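Local structure of fructose-bisphosphate aldolase class I (Thermoproteus tenax, 1W8S) at residues S40-Y45 with E66-G71; G219-G224 with E249-G254. The protein is a class I aldolase of the DeoC/LacD family, an enzyme built on a TIM-barrel fold. The protein carries 2 engineered substitutions. All blocks are in the same frame, centred on the assembly; numbering follows the deposited sequence.

Both contacts join neighbouring helices on the outside of the TIM barrel, and each centre lies about 17 Å from the centre of the chain. Contact 1 sets the start of helix 43-53 against the end of helix 62-68, early in the barrel; contact 2 pairs the ends of helices 210-222 and 240-253, near the end of the chain. Their centres are 28 Å apart and their nearest atoms about 15 Å, so they do not touch. Contact 1 lies beside a second subunit, whereas no other chain of the assembly touches contact 2. There the side chain of Val-251 is about 12 Å from the bound 1,6-di-O-phosphono-beta-D-fructofuranose, too far for contact, so this is helix packing, not pocket wall.

Contact 1: residues S40-Y45 with E66-G71; sequences SADPEY and EKYYDG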
loop_
_atom_site.group_PDB
_atom_site.type_symbol
_atom_site.label_atom_id
_atom_site.label_comp_id
_atom_site.label_asym_id
_atom_site.label_seq_id
_atom_site.Cartn_x
_atom_site.Cartn_y
_atom_site.Cartn_z
ATOM N N SER E 40 11.197 -32.220 19.865
ATOM C CA SER E 40 11.298 -31.365 18.669
ATOM C C SER E 40 10.792 -29.918 18.827
ATOM O O SER E 40 11.135 -29.072 17.994
ATOM C CB SER E 40 10.599 -32.005 17.456
ATOM O OG SER E 40 9.192 -32.054 17.605
ATOM N N ALA E 41 9.968 -29.666 19.841
ATOM C CA ALA E 41 9.566 -28.293 20.229
ATOM C C ALA E 41 10.666 -27.471 20.874
ATOM O O ALA E 41 10.551 -26.260 20.976
ATOM C CB ALA E 41 8.390 -28.343 21.200
ATOM N N ASP E 42 11.721 -28.129 21.331
ATOM C CA ASP E 42 12.852 -27.463 21.976
ATOM C C ASP E 42 13.940 -27.153 20.926
ATOM O O ASP E 42 14.579 -28.099 20.402
ATOM C CB ASP E 42 13.410 -28.403 23.062
ATOM C CG ASP E 42 14.563 -27.792 23.824
ATOM O OD1 ASP E 42 14.982 -26.658 23.485
ATOM O OD2 ASP E 42 15.077 -28.368 24.806
ATOM N N PRO E 43 14.151 -25.868 20.583
ATOM C CA PRO E 43 15.168 -25.525 19.595
ATOM C C PRO E 43 16.580 -25.977 19.994
ATOM O O PRO E 43 17.386 -26.260 19.099
ATOM C CB PRO E 43 15.054 -23.991 19.471
ATOM C CG PRO E 43 13.732 -23.666 19.926
ATOM C CD PRO E 43 13.501 -24.650 21.108
ATOM N N GLU E 44 16.876 -26.088 21.294
ATOM C CA GLU E 44 18.171 -26.612 21.727
ATOM C C GLU E 44 18.380 -28.047 21.250
ATOM O O GLU E 44 19.472 -28.411 20.845
ATOM C CB GLU E 44 18.339 -26.536 23.253
ATOM C CG GLU E 44 18.255 -25.120 23.825
ATOM C CD GLU E 44 18.550 -25.030 25.333
ATOM O OE1 GLU E 44 18.639 -23.893 25.833
ATOM O OE2 GLU E 44 18.661 -26.068 26.027
ATOM N N TYR E 45 17.329 -28.858 21.300
ATOM C CA TYR E 45 17.367 -30.229 20.800
ATOM C C TYR E 45 17.648 -30.245 19.300
ATOM O O TYR E 45 18.434 -31.035 18.825
ATOM C CB TYR E 45 16.033 -30.913 21.102
ATOM C CG TYR E 45 15.800 -32.202 20.383
ATOM C CD1 TYR E 45 16.322 -33.410 20.873
ATOM C CD2 TYR E 45 15.052 -32.231 19.231
ATOM C CE1 TYR E 45 16.082 -34.596 20.203
ATOM C CE2 TYR E 45 14.817 -33.396 18.558
ATOM C CZ TYR E 45 15.335 -34.575 19.031
ATOM O OH TYR E 45 15.053 -35.725 18.328
ATOM N N GLU E 66 17.166 -15.532 17.617
ATOM C CA GLU E 66 17.571 -14.561 18.648
ATOM C C GLU E 66 17.714 -15.247 19.979
ATOM O O GLU E 66 18.652 -14.991 20.709
ATOM C CB GLU E 66 16.539 -13.426 18.788
ATOM C CG GLU E 66 16.896 -12.339 19.791
ATOM C CD GLU E 66 15.827 -11.266 19.850
ATOM O OE1 GLU E 66 14.767 -11.507 20.426
ATOM O OE2 GLU E 66 16.047 -10.179 19.301
ATOM N N LYS E 67 16.735 -16.089 20.310
ATOM C CA LYS E 67 16.649 -16.672 21.662
ATOM C C LYS E 67 17.536 -17.903 21.860
ATOM O O LYS E 67 17.930 -18.217 22.990
ATOM C CB LYS E 67 15.173 -17.017 21.966
ATOM C CG LYS E 67 14.456 -16.034 22.856
ATOM C CD LYS E 67 14.335 -14.716 22.222
ATOM C CE LYS E 67 13.449 -13.735 23.022
ATOM N NZ LYS E 67 12.979 -12.686 22.022
ATOM N N TYR E 68 17.830 -18.612 20.772
ATOM C CA TYR E 68 18.491 -19.923 20.848
ATOM C C TYR E 68 19.779 -20.125 20.051
ATOM O O TYR E 68 20.583 -20.992 20.408
ATOM C CB TYR E 68 17.513 -21.024 20.413
ATOM C CG TYR E 68 16.349 -21.203 21.361
ATOM C CD1 TYR E 68 16.445 -22.047 22.467
ATOM C CD2 TYR E 68 15.168 -20.521 21.166
ATOM C CE1 TYR E 68 15.384 -22.202 23.332
ATOM C CE2 TYR E 68 14.114 -20.674 22.027
ATOM C CZ TYR E 68 14.225 -21.512 23.104
ATOM O OH TYR E 68 13.164 -21.663 23.953
ATOM N N TYR E 69 19.967 -19.385 18.959
ATOM C CA TYR E 69 21.106 -19.651 18.094
ATOM C C TYR E 69 22.383 -19.382 18.838
ATOM O O TYR E 69 22.515 -18.351 19.489
ATOM C CB TYR E 69 21.097 -18.821 16.824
ATOM C CG TYR E 69 22.208 -19.231 15.893
ATOM C CD1 TYR E 69 22.304 -20.552 15.427
ATOM C CD2 TYR E 69 23.179 -18.322 15.498
ATOM C CE1 TYR E 69 23.313 -20.943 14.559
ATOM C CE2 TYR E 69 24.209 -18.700 14.652
ATOM C CZ TYR E 69 24.273 -19.992 14.161
ATOM O OH TYR E 69 25.318 -20.293 13.311
ATOM N N ASP E 70 23.293 -20.344 18.748
ATOM C CA ASP E 70 24.514 -20.403 19.565
ATOM C C ASP E 70 25.784 -20.523 18.706
ATOM O O ASP E 70 26.875 -20.818 19.216
ATOM C CB ASP E 70 24.408 -21.572 20.563
ATOM C CG ASP E 70 24.422 -22.942 19.885
ATOM O OD1 ASP E 70 24.404 -23.061 18.624
ATOM O OD2 ASP E 70 24.435 -23.976 20.561
ATOM N N GLY E 71 25.647 -20.323 17.401
ATOM C CA GLY E 71 26.794 -20.329 16.500
ATOM C C GLY E 71 27.367 -21.690 16.109
ATOM O O GLY E 71 28.341 -21.738 15.364
#
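Pro-43 sets its CB-CG-CD edge over one face of the Tyr-68 ring, with N and CA lifted further from it, a CH-pi contact in which CG of Pro-43 sits 3.6 Å from the ring centroid and only 10° off the normal. Its CB reaches toward the root of the tyrosine, 3.6 Å from Tyr-68 CG, while CD sits over the phenol end, 3.8 Å from Tyr-68 CZ. Glu-44 comes in at the ring edge: its CG is 3.8 Å from Tyr-68 CD1, and the extended chain crosses the tyrosine at about a right angle. With chi1 at -67°, Tyr-68 turns its CG anti to its own carbonyl carbon, which swings the ring onto the proline. Asp-42 is the N-cap, OD1 accepting from Glu-44 N at 3.0 Å from above the carboxylate plane, which probably helps hold the first turn that carries Pro-43. The contact thus joins the start of helix 43-53 to the end of helix 62-68 outside the TIM barrel, next to the subunit interface. Chemically, Pro-43 takes one ring face within the chain, while the second subunit supplies both packing, from Gly-195, and a hydrogen bond from Tyr-68 OH to Lys-196 N.

Contact 2: residues G219-G224 with E249-G254; sequences GVLEAG and ELVYGG
Within residues 219-224 and 249-254 the nearest CA atoms are those of Leu-221 and Val-251, 7.5 Å apart, a spacing bridged by one leucine side chain between the ends of helices 210-222 and 240-253. Leu-221 points at the other helix and touches it with a single methyl, CD1. That methyl rests on backbone as much as on side chain: it is 3.7 Å from the carbonyl O of Leu-250 and 3.9 Å from Val-251 CA. Flanking side chains meet it more loosely, Leu-250 with CG and Val-251 with CG2, each 4.2 Å from Leu-221 CD1. Leu-250 has its CG anti to the backbone N (chi1 178°), which carries the branched end nearer to helix 210-222, where it also packs on Leu-214 and Val-217. Val-251 adds a second layer beneath, touching Val-217 and, in strand 18-22, Ile-19; Lys-17 lies against both Leu-221 and Val-251.

Just past Leu-221 the first helix closes in a Schellman motif, with Gly-224 at positive phi (97°) and its N bonded to Leu-221 O at 3.0 Å. Between the two segments the contact is wholly van der Waals and apolar in its side chains, which implies that they probably rely on apolar packing rather than on polar pairing with each other.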
loop_
_atom_site.group_PDB
_atom_site.type_symbol
_atom_site.label_atom_id
_atom_site.label_comp_id
_atom_site.label_asym_id
_atom_site.label_seq_id
_atom_site.Cartn_x
_atom_site.Cartn_y
_atom_site.Cartn_z
ATOM N N GLY E 219 16.532 -40.485 -5.352
ATOM C CA GLY E 219 16.036 -39.890 -6.581
ATOM C C GLY E 219 16.519 -38.465 -6.756
ATOM O O GLY E 219 16.953 -38.063 -7.827
ATOM N N VAL E 220 16.434 -37.688 -5.683
ATOM C CA VAL E 220 16.851 -36.285 -5.702
ATOM C C VAL E 220 18.329 -36.151 -6.101
ATOM O O VAL E 220 18.707 -35.306 -6.924
ATOM C CB VAL E 220 16.598 -35.656 -4.303
ATOM C CG1 VAL E 220 17.403 -34.406 -4.078
ATOM C CG2 VAL E 220 15.103 -35.387 -4.119
ATOM N N LEU E 221 19.157 -36.990 -5.510
ATOM C CA LEU E 221 20.588 -36.976 -5.808
ATOM C C LEU E 221 20.897 -37.450 -7.236
ATOM O O LEU E 221 21.775 -36.908 -7.869
ATOM C CB LEU E 221 21.353 -37.808 -4.787
ATOM C CG LEU E 221 21.296 -37.291 -3.347
ATOM C CD1 LEU E 221 21.735 -38.382 -2.380
ATOM C CD2 LEU E 221 22.149 -36.013 -3.206
ATOM N N GLU E 222 20.177 -38.450 -7.731
ATOM C CA GLU E 222 20.332 -38.942 -9.113
ATOM C C GLU E 222 19.986 -37.882 -10.132
ATOM O O GLU E 222 20.556 -37.843 -11.222
ATOM C CB GLU E 222 19.409 -40.127 -9.368
ATOM C CG GLU E 222 19.880 -41.413 -8.724
ATOM C CD GLU E 222 19.207 -42.634 -9.305
ATOM O OE1 GLU E 222 18.074 -42.515 -9.827
ATOM O OE2 GLU E 222 19.824 -43.715 -9.246
ATOM N N ALA E 223 19.032 -37.032 -9.754
ATOM C CA ALA E 223 18.551 -35.949 -10.593
ATOM C C ALA E 223 19.560 -34.816 -10.590
ATOM O O ALA E 223 19.463 -33.918 -11.389
ATOM C CB ALA E 223 17.236 -35.443 -10.092
ATOM N N GLY E 224 20.531 -34.867 -9.691
ATOM C CA GLY E 224 21.634 -33.914 -9.718
ATOM C C GLY E 224 21.410 -32.751 -8.772
ATOM O O GLY E 224 22.102 -31.732 -8.830
ATOM N N GLU E 249 24.987 -40.310 5.495
ATOM C CA GLU E 249 25.770 -41.253 4.705
ATOM C C GLU E 249 25.260 -41.362 3.263
ATOM O O GLU E 249 26.058 -41.503 2.338
ATOM C CB GLU E 249 25.809 -42.641 5.292
ATOM C CG GLU E 249 26.551 -43.571 4.312
ATOM C CD GLU E 249 27.222 -44.743 4.935
ATOM O OE1 GLU E 249 26.759 -45.170 6.023
ATOM O OE2 GLU E 249 28.207 -45.236 4.299
ATOM N N LEU E 250 23.944 -41.323 3.070
ATOM C CA LEU E 250 23.397 -41.364 1.720
ATOM C C LEU E 250 23.791 -40.123 0.932
ATOM O O LEU E 250 24.182 -40.227 -0.225
ATOM C CB LEU E 250 21.874 -41.496 1.741
ATOM C CG LEU E 250 21.221 -41.500 0.360
ATOM C CD1 LEU E 250 21.552 -42.761 -0.422
ATOM C CD2 LEU E 250 19.716 -41.363 0.510
ATOM N N VAL E 251 23.695 -38.955 1.559
ATOM C CA VAL E 251 23.870 -37.690 0.843
ATOM C C VAL E 251 25.352 -37.372 0.671
ATOM O O VAL E 251 25.790 -37.042 -0.430
ATOM C CB VAL E 251 23.101 -36.517 1.545
ATOM C CG1 VAL E 251 23.463 -35.132 0.953
ATOM C CG2 VAL E 251 21.605 -36.732 1.452
ATOM N N TYR E 252 26.127 -37.485 1.746
ATOM C CA TYR E 252 27.556 -37.141 1.684
ATOM C C TYR E 252 28.393 -38.308 1.145
ATOM O O TYR E 252 29.463 -38.105 0.569
ATOM C CB TYR E 252 28.085 -36.768 3.065
ATOM C CG TYR E 252 27.288 -35.652 3.739
ATOM C CD1 TYR E 252 26.955 -34.482 3.063
ATOM C CD2 TYR E 252 26.909 -35.766 5.076
ATOM C CE1 TYR E 252 26.234 -33.495 3.674
ATOM C CE2 TYR E 252 26.204 -34.777 5.705
ATOM C CZ TYR E 252 25.858 -33.646 5.002
ATOM O OH TYR E 252 25.141 -32.675 5.648
ATOM N N GLY E 253 27.909 -39.519 1.345
ATOM C CA GLY E 253 28.645 -40.709 0.935
ATOM C C GLY E 253 28.504 -41.045 -0.530
ATOM O O GLY E 253 29.402 -41.630 -1.122
ATOM N N GLY E 254 27.370 -40.687 -1.119
ATOM C CA GLY E 254 27.133 -40.958 -2.526
ATOM C C GLY E 254 26.737 -42.403 -2.773
ATOM O O GLY E 254 27.179 -43.002 -3.764
#